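Long-range contacts in ATP-citrate lyase beta-subunit (Chlorobium limicola, PDB 6HXJ), which probably contributes, as the beta-subunit of ATP-citrate lyase, to the ATP-driven conversion of citrate and CoA into acetyl-CoA and oxaloacetate: residues Q150-A155 with I164-G169; D180-Q185 with H218-F223; I316-A321 with V351-R356. One frame throughout, in Å; residues are numbered along the deposited sequence.

Contact 1: residues Q150-A155 with I164-G169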
loop_
_atom_site.group_PDB
_atom_site.type_symbol
_atom_site.label_atom_id
_atom_site.label_comp_id
_atom_site.label_asym_id
_atom_site.label_seq_id
_atom_site.Cartn_x
_atom_site.Cartn_y
_atom_site.Cartn_z
ATOM N N GLN A 150 -36.522 -68.236 14.487
ATOM C CA GLN A 150 -35.569 -68.645 15.525
ATOM C C GLN A 150 -36.087 -68.234 16.891
ATOM O O GLN A 150 -36.068 -69.035 17.825
ATOM C CB GLN A 150 -34.201 -67.990 15.289
ATOM C CG GLN A 150 -33.550 -68.370 13.979
ATOM C CD GLN A 150 -32.133 -67.845 13.892
ATOM O OE1 GLN A 150 -31.837 -66.902 13.153
ATOM N NE2 GLN A 150 -31.217 -68.458 14.630
ATOM N N LEU A 151 -36.506 -66.964 16.997
ATOM C CA LEU A 151 -37.067 -66.416 18.213
ATOM C C LEU A 151 -38.327 -67.176 18.587
ATOM O O LEU A 151 -38.482 -67.528 19.750
ATOM C CB LEU A 151 -37.297 -64.917 18.055
ATOM C CG LEU A 151 -35.981 -64.096 17.929
ATOM C CD1 LEU A 151 -36.242 -62.689 17.515
ATOM C CD2 LEU A 151 -35.103 -64.202 19.168
ATOM N N THR A 152 -39.171 -67.519 17.598
ATOM C CA THR A 152 -40.362 -68.330 17.854
ATOM C C THR A 152 -39.937 -69.693 18.405
ATOM O O THR A 152 -40.489 -70.125 19.408
ATOM C CB THR A 152 -41.347 -68.409 16.673
ATOM O OG1 THR A 152 -41.004 -69.444 15.766
ATOM C CG2 THR A 152 -41.549 -67.096 15.952
ATOM N N GLU A 153 -38.911 -70.326 17.809
ATOM C CA GLU A 153 -38.365 -71.602 18.291
ATOM C C GLU A 153 -37.830 -71.419 19.694
ATOM O O GLU A 153 -38.043 -72.288 20.539
ATOM C CB GLU A 153 -37.248 -72.104 17.358
ATOM C CG GLU A 153 -36.418 -73.279 17.850
ATOM C CD GLU A 153 -34.973 -73.229 17.391
ATOM O OE1 GLU A 153 -34.205 -72.397 17.929
ATOM O OE2 GLU A 153 -34.612 -74.017 16.485
ATOM N N LEU A 154 -37.137 -70.294 19.946
ATOM C CA LEU A 154 -36.613 -70.000 21.270
ATOM C C LEU A 154 -37.785 -69.953 22.239
ATOM O O LEU A 154 -37.738 -70.621 23.265
ATOM C CB LEU A 154 -35.794 -68.709 21.344
ATOM C CG LEU A 154 -35.304 -68.396 22.779
ATOM C CD1 LEU A 154 -34.401 -69.496 23.336
ATOM C CD2 LEU A 154 -34.701 -67.027 22.907
ATOM N N ALA A 155 -38.846 -69.217 21.892
ATOM C CA ALA A 155 -40.049 -69.162 22.695
ATOM C C ALA A 155 -40.582 -70.587 22.885
ATOM O O ALA A 155 -40.845 -70.988 24.014
ATOM C CB ALA A 155 -41.083 -68.295 22.009
ATOM N N ILE A 164 -48.928 -67.781 20.565
ATOM C CA ILE A 164 -48.212 -66.887 21.486
ATOM C C ILE A 164 -46.708 -66.901 21.213
ATOM O O ILE A 164 -46.043 -65.894 21.401
ATOM C CB ILE A 164 -48.539 -67.308 22.952
ATOM C CG1 ILE A 164 -50.005 -67.711 23.131
ATOM C CG2 ILE A 164 -48.137 -66.247 23.971
ATOM C CD1 ILE A 164 -50.193 -69.139 23.513
ATOM N N ALA A 165 -46.177 -68.067 20.824
ATOM C CA ALA A 165 -44.754 -68.257 20.576
ATOM C C ALA A 165 -44.303 -67.302 19.524
ATOM O O ALA A 165 -43.329 -66.590 19.740
ATOM C CB ALA A 165 -44.485 -69.679 20.142
ATOM N N GLU A 166 -45.038 -67.239 18.409
ATOM C CA GLU A 166 -44.755 -66.314 17.323
ATOM C C GLU A 166 -44.811 -64.904 17.870
ATOM O O GLU A 166 -43.874 -64.142 17.676
ATOM C CB GLU A 166 -45.780 -66.485 16.199
ATOM C CG GLU A 166 -45.822 -67.890 15.619
ATOM C CD GLU A 166 -46.882 -68.128 14.564
ATOM O OE1 GLU A 166 -46.878 -67.399 13.545
ATOM O OE2 GLU A 166 -47.694 -69.068 14.735
ATOM N N ARG A 167 -45.889 -64.584 18.600
ATOM C CA ARG A 167 -46.111 -63.288 19.225
ATOM C C ARG A 167 -44.961 -62.904 20.122
ATOM O O ARG A 167 -44.461 -61.789 20.012
ATOM C CB ARG A 167 -47.422 -63.295 20.011
ATOM C CG ARG A 167 -48.640 -63.045 19.150
ATOM C CD ARG A 167 -49.902 -63.058 19.976
ATOM N NE ARG A 167 -51.098 -63.197 19.140
ATOM C CZ ARG A 167 -51.856 -62.185 18.722
ATOM N NH1 ARG A 167 -52.927 -62.415 17.976
ATOM N NH2 ARG A 167 -51.554 -60.936 19.060
ATOM N N VAL A 168 -44.519 -63.825 20.975
ATOM C CA VAL A 168 -43.385 -63.628 21.857
ATOM C C VAL A 168 -42.164 -63.380 20.988
ATOM O O VAL A 168 -41.482 -62.384 21.191
ATOM C CB VAL A 168 -43.195 -64.818 22.811
ATOM C CG1 VAL A 168 -41.821 -64.802 23.447
ATOM C CG2 VAL A 168 -44.268 -64.820 23.892
ATOM N N GLY A 169 -41.939 -64.247 20.001
ATOM C CA GLY A 169 -40.839 -64.121 19.058
ATOM C C GLY A 169 -40.795 -62.755 18.407
ATOM O O GLY A 169 -39.745 -62.103 18.407
#
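Thr-152 and Ala-155 of 150-155 rest on the backbone of 164-169, and the flat groups at this crossing are main-chain peptides, for no aromatic ring belongs to either segment. The carbonyl oxygen of Ala-165 is the atom touched: Ala-155 CB lies 3.6 Å from Ala-165 O, and Thr-152 CA comes to 3.9 Å from the same oxygen. The carbonyl of Gly-169 is met likewise, Leu-151 CD1 standing 3.7 Å from Gly-169 O.

Otherwise the contact is apolar. The methyl of Ala-155 fits between two residues one turn apart, 4.1 Å from Ala-165 CB and 3.8 Å from Val-168 CG1. Thr-152 works with its methyl: CG2, anti to the carbonyl carbon and alongside the backbone N, leans onto Glu-166 CA at 3.6 Å. With chi1 at 86° its hydroxyl OG1 is turned back to its own helix, where it is hydrogen-bonded with Glu-149 O; the polar branch is thus settled there and the methyl is left for the neighbour. Gly-169 has no side chain, and the backbones draw close at this point, with Thr-152 CA 4.4 Å from Gly-169 CA. The small residues Ala-155, Ala-165 and Gly-169 suit a helix-axis separation of 7.6 Å.

The axes of the two short segments pass each other at 121°, so the consecutive helices of the ATP-grasp region, 148-158 and 163-181, are here neither parallel nor fully antiparallel. Phe-160, from the short link between them, touches both Ala-155 and Val-168. On the sheet side, Leu-151 packs on Leu-118 and Val-168 on Ile-120 of strand 115-121, and Val-168 also reaches Phe-201 of strand 200-210, which seats the helices on the antiparallel sheet.

Contact 2: residues D180-Q185 with H218-F223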
loop_
_atom_site.group_PDB
_atom_site.type_symbol
_atom_site.label_atom_id
_atom_site.label_comp_id
_atom_site.label_asym_id
_atom_site.label_seq_id
_atom_site.Cartn_x
_atom_site.Cartn_y
_atom_site.Cartn_z
ATOM N N ASP A 180 -30.194 -53.089 19.694
ATOM C CA ASP A 180 -29.221 -52.809 18.648
ATOM C C ASP A 180 -29.153 -51.300 18.344
ATOM O O ASP A 180 -28.084 -50.683 18.440
ATOM C CB ASP A 180 -29.574 -53.621 17.381
ATOM C CG ASP A 180 -28.399 -54.066 16.520
ATOM O OD1 ASP A 180 -28.475 -53.901 15.278
ATOM O OD2 ASP A 180 -27.469 -54.706 17.064
ATOM N N ASN A 181 -30.323 -50.711 18.087
ATOM C CA ASN A 181 -30.485 -49.326 17.678
ATOM C C ASN A 181 -30.392 -48.264 18.781
ATOM O O ASN A 181 -30.131 -47.096 18.483
ATOM C CB ASN A 181 -31.768 -49.192 16.927
ATOM C CG ASN A 181 -31.607 -49.753 15.523
ATOM O OD1 ASN A 181 -31.133 -49.069 14.611
ATOM N ND2 ASN A 181 -31.933 -51.026 15.315
ATOM N N GLU A 182 -30.618 -48.635 20.035
ATOM C CA GLU A 182 -30.550 -47.638 21.093
ATOM C C GLU A 182 -29.239 -47.657 21.884
ATOM O O GLU A 182 -29.165 -47.023 22.937
ATOM C CB GLU A 182 -31.765 -47.720 22.057
ATOM C CG GLU A 182 -33.110 -47.325 21.466
ATOM C CD GLU A 182 -33.227 -45.972 20.788
ATOM O OE1 GLU A 182 -32.699 -44.969 21.320
ATOM O OE2 GLU A 182 -33.879 -45.918 19.725
ATOM N N ASP A 183 -28.216 -48.366 21.417
ATOM C CA ASP A 183 -26.951 -48.455 22.153
ATOM C C ASP A 183 -27.147 -48.930 23.620
ATOM O O ASP A 183 -26.502 -48.408 24.521
ATOM C CB ASP A 183 -26.160 -47.108 22.092
ATOM C CG ASP A 183 -25.189 -46.996 20.915
ATOM O OD1 ASP A 183 -24.097 -47.654 20.964
ATOM O OD2 ASP A 183 -25.470 -46.196 19.986
ATOM N N ALA A 184 -28.047 -49.887 23.859
ATOM C CA ALA A 184 -28.310 -50.354 25.219
ATOM C C ALA A 184 -27.202 -51.232 25.717
ATOM O O ALA A 184 -26.513 -51.846 24.921
ATOM C CB ALA A 184 -29.634 -51.106 25.289
ATOM N N GLN A 185 -27.041 -51.317 27.029
ATOM C CA GLN A 185 -26.118 -52.220 27.702
ATOM C C GLN A 185 -26.956 -53.427 28.135
ATOM O O GLN A 185 -26.510 -54.572 28.085
ATOM C CB GLN A 185 -25.469 -51.526 28.895
ATOM C CG GLN A 185 -24.507 -50.432 28.436
ATOM C CD GLN A 185 -24.120 -49.421 29.494
ATOM O OE1 GLN A 185 -24.819 -49.180 30.485
ATOM N NE2 GLN A 185 -23.009 -48.755 29.260
ATOM N N HIS A 218 -27.739 -40.056 19.116
ATOM C CA HIS A 218 -29.174 -39.999 19.445
ATOM C C HIS A 218 -29.671 -38.622 19.841
ATOM O O HIS A 218 -29.530 -38.188 20.996
ATOM C CB HIS A 218 -29.536 -40.994 20.547
ATOM C CG HIS A 218 -28.929 -42.334 20.343
ATOM N ND1 HIS A 218 -27.643 -42.595 20.737
ATOM C CD2 HIS A 218 -29.429 -43.421 19.722
ATOM C CE1 HIS A 218 -27.402 -43.838 20.374
ATOM N NE2 HIS A 218 -28.448 -44.377 19.762
ATOM N N ALA A 219 -30.338 -37.971 18.892
ATOM C CA ALA A 219 -30.950 -36.656 19.085
ATOM C C ALA A 219 -32.323 -36.743 19.802
ATOM O O ALA A 219 -32.816 -35.736 20.316
ATOM C CB ALA A 219 -31.098 -35.966 17.752
ATOM N N ASP A 220 -32.895 -37.958 19.873
ATOM C CA ASP A 220 -34.166 -38.215 20.537
ATOM C C ASP A 220 -34.023 -38.518 22.039
ATOM O O ASP A 220 -35.040 -38.716 22.711
ATOM C CB ASP A 220 -34.936 -39.328 19.798
ATOM C CG ASP A 220 -34.477 -40.762 20.030
ATOM O OD1 ASP A 220 -33.248 -41.019 19.955
ATOM O OD2 ASP A 220 -35.350 -41.635 20.236
ATOM N N TRP A 221 -32.783 -38.532 22.566
ATOM C CA TRP A 221 -32.492 -38.819 23.968
ATOM C C TRP A 221 -32.680 -37.600 24.847
ATOM O O TRP A 221 -31.710 -37.059 25.397
ATOM C CB TRP A 221 -31.083 -39.416 24.131
ATOM C CG TRP A 221 -30.951 -40.881 23.808
ATOM C CD1 TRP A 221 -31.865 -41.680 23.172
ATOM C CD2 TRP A 221 -29.817 -41.711 24.081
ATOM N NE1 TRP A 221 -31.380 -42.959 23.062
ATOM C CE2 TRP A 221 -30.117 -43.006 23.598
ATOM C CE3 TRP A 221 -28.579 -41.493 24.700
ATOM C CZ2 TRP A 221 -29.212 -44.073 23.705
ATOM C CZ3 TRP A 221 -27.685 -42.549 24.800
ATOM C CH2 TRP A 221 -28.006 -43.821 24.316
ATOM N N ASP A 222 -33.928 -37.172 24.997
ATOM C CA ASP A 222 -34.278 -36.047 25.860
ATOM C C ASP A 222 -34.452 -36.546 27.305
ATOM O O ASP A 222 -35.554 -36.527 27.845
ATOM C CB ASP A 222 -35.512 -35.268 25.329
ATOM C CG ASP A 222 -36.788 -36.049 25.004
ATOM O OD1 ASP A 222 -36.696 -37.262 24.704
ATOM O OD2 ASP A 222 -37.884 -35.442 25.053
ATOM N N PHE A 223 -33.359 -37.053 27.904
ATOM C CA PHE A 223 -33.286 -37.577 29.275
ATOM C C PHE A 223 -31.831 -37.601 29.775
ATOM O O PHE A 223 -30.893 -37.605 28.972
ATOM C CB PHE A 223 -33.906 -38.992 29.399
ATOM C CG PHE A 223 -33.256 -40.072 28.558
ATOM C CD1 PHE A 223 -32.092 -40.710 28.986
ATOM C CD2 PHE A 223 -33.809 -40.458 27.347
ATOM C CE1 PHE A 223 -31.470 -41.673 28.190
ATOM C CE2 PHE A 223 -33.204 -41.449 26.572
ATOM C CZ PHE A 223 -32.045 -42.057 27.004
#
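Trp-221 carries its indole across to Glu-182. From CB, which points toward 180-185, the chain turns at chi1 -79° and puts CG alongside the backbone N. Next, CD1 lies 3.9 Å from Glu-182 OE1. NE1 donates to that oxygen at 3.0 Å, a fairly straight bond (162°) that stays near the indole plane and meets OE1 nearly head-on to its C-O bond. Farther out, CZ2 comes edge-on to Glu-182 O at 3.0 Å, and CH2 lies 3.7 Å from the same Glu-182 O. One indole face takes the Phe-223 ring, with CZ toward its rim; the opposite face takes His-218, whose ring centre lies under Trp-221 CZ2. At the His-218 edge, CE1 touches Asp-183 OD2, the carboxylate nearly perpendicular to the imidazole and salt-bridged through OD1 to Arg-217; His-218 NE2 makes a weak hydrogen bond to Asn-181 O. The other Glu-182 oxygen, OE2, is held by Lys-15 and Trp-16 NE1; Lys-15 also pairs with Asp-220, probably easing the nearness of two acids.

This ties the end of helix 163-181 and the residues leading into strand 184-195 to the loop after strand 200-210, with Val-210 of that strand and Leu-12 of helix 6-15 packed beside it.

Contact 3: residues I316-A321 with V351-R356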
loop_
_atom_site.group_PDB
_atom_site.type_symbol
_atom_site.label_atom_id
_atom_site.label_comp_id
_atom_site.label_asym_id
_atom_site.label_seq_id
_atom_site.Cartn_x
_atom_site.Cartn_y
_atom_site.Cartn_z
ATOM N N ILE A 316 -5.616 -34.416 54.874
ATOM C CA ILE A 316 -5.934 -34.269 53.442
ATOM C C ILE A 316 -4.887 -35.112 52.690
ATOM O O ILE A 316 -3.689 -34.950 52.938
ATOM C CB ILE A 316 -5.979 -32.798 52.881
ATOM C CG1 ILE A 316 -6.880 -31.842 53.707
ATOM C CG2 ILE A 316 -6.383 -32.767 51.375
ATOM C CD1 ILE A 316 -6.612 -30.375 53.445
ATOM N N ILE A 317 -5.356 -36.038 51.813
ATOM C CA ILE A 317 -4.471 -36.869 51.015
ATOM C C ILE A 317 -4.453 -36.338 49.596
ATOM O O ILE A 317 -5.392 -36.556 48.825
ATOM C CB ILE A 317 -4.763 -38.405 51.102
ATOM C CG1 ILE A 317 -4.837 -38.938 52.559
ATOM C CG2 ILE A 317 -3.773 -39.230 50.268
ATOM C CD1 ILE A 317 -3.647 -38.701 53.478
ATOM N N VAL A 318 -3.379 -35.604 49.277
ATOM C CA VAL A 318 -3.141 -35.020 47.964
ATOM C C VAL A 318 -2.173 -35.982 47.291
ATOM O O VAL A 318 -0.959 -35.759 47.279
ATOM C CB VAL A 318 -2.610 -33.550 48.052
ATOM C CG1 VAL A 318 -2.512 -32.916 46.671
ATOM C CG2 VAL A 318 -3.492 -32.696 48.954
ATOM N N GLY A 319 -2.706 -37.106 46.828
ATOM C CA GLY A 319 -1.912 -38.155 46.204
ATOM C C GLY A 319 -2.128 -38.343 44.724
ATOM O O GLY A 319 -2.930 -37.656 44.081
ATOM N N GLY A 320 -1.417 -39.305 44.197
ATOM C CA GLY A 320 -1.517 -39.676 42.807
ATOM C C GLY A 320 -0.302 -40.452 42.389
ATOM O O GLY A 320 0.688 -40.563 43.129
ATOM N N ALA A 321 -0.374 -41.002 41.184
ATOM C CA ALA A 321 0.726 -41.760 40.609
ATOM C C ALA A 321 1.657 -40.779 39.898
ATOM O O ALA A 321 1.624 -39.574 40.190
ATOM C CB ALA A 321 0.178 -42.791 39.631
ATOM N N VAL A 351 -5.734 -29.188 60.480
ATOM C CA VAL A 351 -5.630 -30.238 59.464
ATOM C C VAL A 351 -4.205 -30.326 58.887
ATOM O O VAL A 351 -3.549 -29.301 58.653
ATOM C CB VAL A 351 -6.705 -30.122 58.355
ATOM C CG1 VAL A 351 -8.108 -30.127 58.941
ATOM C CG2 VAL A 351 -6.480 -28.874 57.540
ATOM N N LYS A 352 -3.707 -31.555 58.787
ATOM C CA LYS A 352 -2.399 -31.864 58.222
ATOM C C LYS A 352 -2.655 -32.267 56.766
ATOM O O LYS A 352 -3.627 -32.969 56.480
ATOM C CB LYS A 352 -1.709 -33.004 59.011
ATOM C CG LYS A 352 -1.386 -32.632 60.458
ATOM C CD LYS A 352 -0.953 -33.823 61.299
ATOM C CE LYS A 352 -0.756 -33.455 62.754
ATOM N NZ LYS A 352 0.554 -32.789 62.998
ATOM N N ILE A 353 -1.829 -31.787 55.846
ATOM C CA ILE A 353 -1.939 -32.104 54.421
ATOM C C ILE A 353 -0.789 -33.060 54.089
ATOM O O ILE A 353 0.342 -32.829 54.525
ATOM C CB ILE A 353 -1.948 -30.807 53.527
ATOM C CG1 ILE A 353 -3.160 -29.898 53.880
ATOM C CG2 ILE A 353 -1.961 -31.145 52.032
ATOM C CD1 ILE A 353 -3.118 -28.468 53.397
ATOM N N TRP A 354 -1.092 -34.150 53.342
ATOM C CA TRP A 354 -0.125 -35.166 52.907
ATOM C C TRP A 354 -0.057 -35.160 51.389
ATOM O O TRP A 354 -1.054 -35.440 50.722
ATOM C CB TRP A 354 -0.503 -36.558 53.447
ATOM C CG TRP A 354 -0.669 -36.602 54.938
ATOM C CD1 TRP A 354 -1.809 -36.365 55.652
ATOM C CD2 TRP A 354 0.362 -36.840 55.896
ATOM N NE1 TRP A 354 -1.558 -36.471 56.997
ATOM C CE2 TRP A 354 -0.232 -36.770 57.178
ATOM C CE3 TRP A 354 1.733 -37.152 55.795
ATOM C CZ2 TRP A 354 0.498 -36.983 58.355
ATOM C CZ3 TRP A 354 2.457 -37.361 56.959
ATOM C CH2 TRP A 354 1.840 -37.278 58.223
ATOM N N VAL A 355 1.108 -34.794 50.847
ATOM C CA VAL A 355 1.334 -34.687 49.415
ATOM C C VAL A 355 2.326 -35.748 48.941
ATOM O O VAL A 355 3.400 -35.908 49.530
ATOM C CB VAL A 355 1.772 -33.244 49.001
ATOM C CG1 VAL A 355 1.909 -33.108 47.487
ATOM C CG2 VAL A 355 0.799 -32.203 49.524
ATOM N N ARG A 356 1.949 -36.476 47.887
ATOM C CA ARG A 356 2.799 -37.452 47.198
ATOM C C ARG A 356 2.370 -37.412 45.742
ATOM O O ARG A 356 1.218 -37.722 45.425
ATOM C CB ARG A 356 2.716 -38.877 47.792
ATOM C CG ARG A 356 3.773 -39.839 47.253
ATOM C CD ARG A 356 3.308 -40.529 45.984
ATOM N NE ARG A 356 4.300 -41.461 45.462
ATOM C CZ ARG A 356 4.280 -41.972 44.238
ATOM N NH1 ARG A 356 3.319 -41.629 43.380
ATOM N NH2 ARG A 356 5.228 -42.814 43.852
#
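Ile-316 and Ile-353 lie side by side and point the same way, Ile-316 CD1 resting 3.5 Å from Ile-353 CG1. On the same face of the sheet Val-318 is angled across the line of Ile-353, CG2 to CG2 at 3.8 Å, and its CB meets Val-355 CG2. On the other face Ile-317 comes slantwise to Trp-354: bends at chi1 and chi2 (-52° and -56°) swing Ile-317 CD1 to 3.7 Å from Trp-354 CD1, while the indole stacks on His-380 beyond.

The parallel strands 316-318 and 352-356 support these pairs through a ladder of four backbone bonds, from Ile-316 N to Lys-352 O at one end to Arg-356 N to Val-318 O at the other. Past it, the bend at chi2 (-88°) carries the Arg-356 guanidinium back to the loop, where NH1 donates to Gly-320 O at 2.8 Å, in both the carbonyl and guanidinium planes. NE and NH2 serve Met-386 O and Arg-384 O, and NH1 pairs with an acidic side chain of another protein chain. A leucine in its place would probably leave these three carbonyls and that acid without their donor, and the loop free to shift.

The two strands are joined through helix 328-344 in a beta-alpha-beta unit, and Phe-339 of that helix covers Ile-316, Val-318 and Ile-353; helix 391-397 covers the Trp-354 face.

Overall arrangement
Contacts 1 and 2 lie within the ATP-grasp region and share helix 163-181: contact 1 uses its beginning, contact 2 its end, with centres 26 Å apart and nearest atoms about 11 Å apart. Contact 3 sits in the citrate-binding region, on the opposite side of the chain's centre, its centre 41 Å from that of contact 2 and 59 Å from that of contact 1. It lies near a ligand: the side chain of Ala-321 is about 5 Å from a bound citrate. Contact 3 thus joins two strands of the citrate-binding region, the loop after the first leading to the citrate.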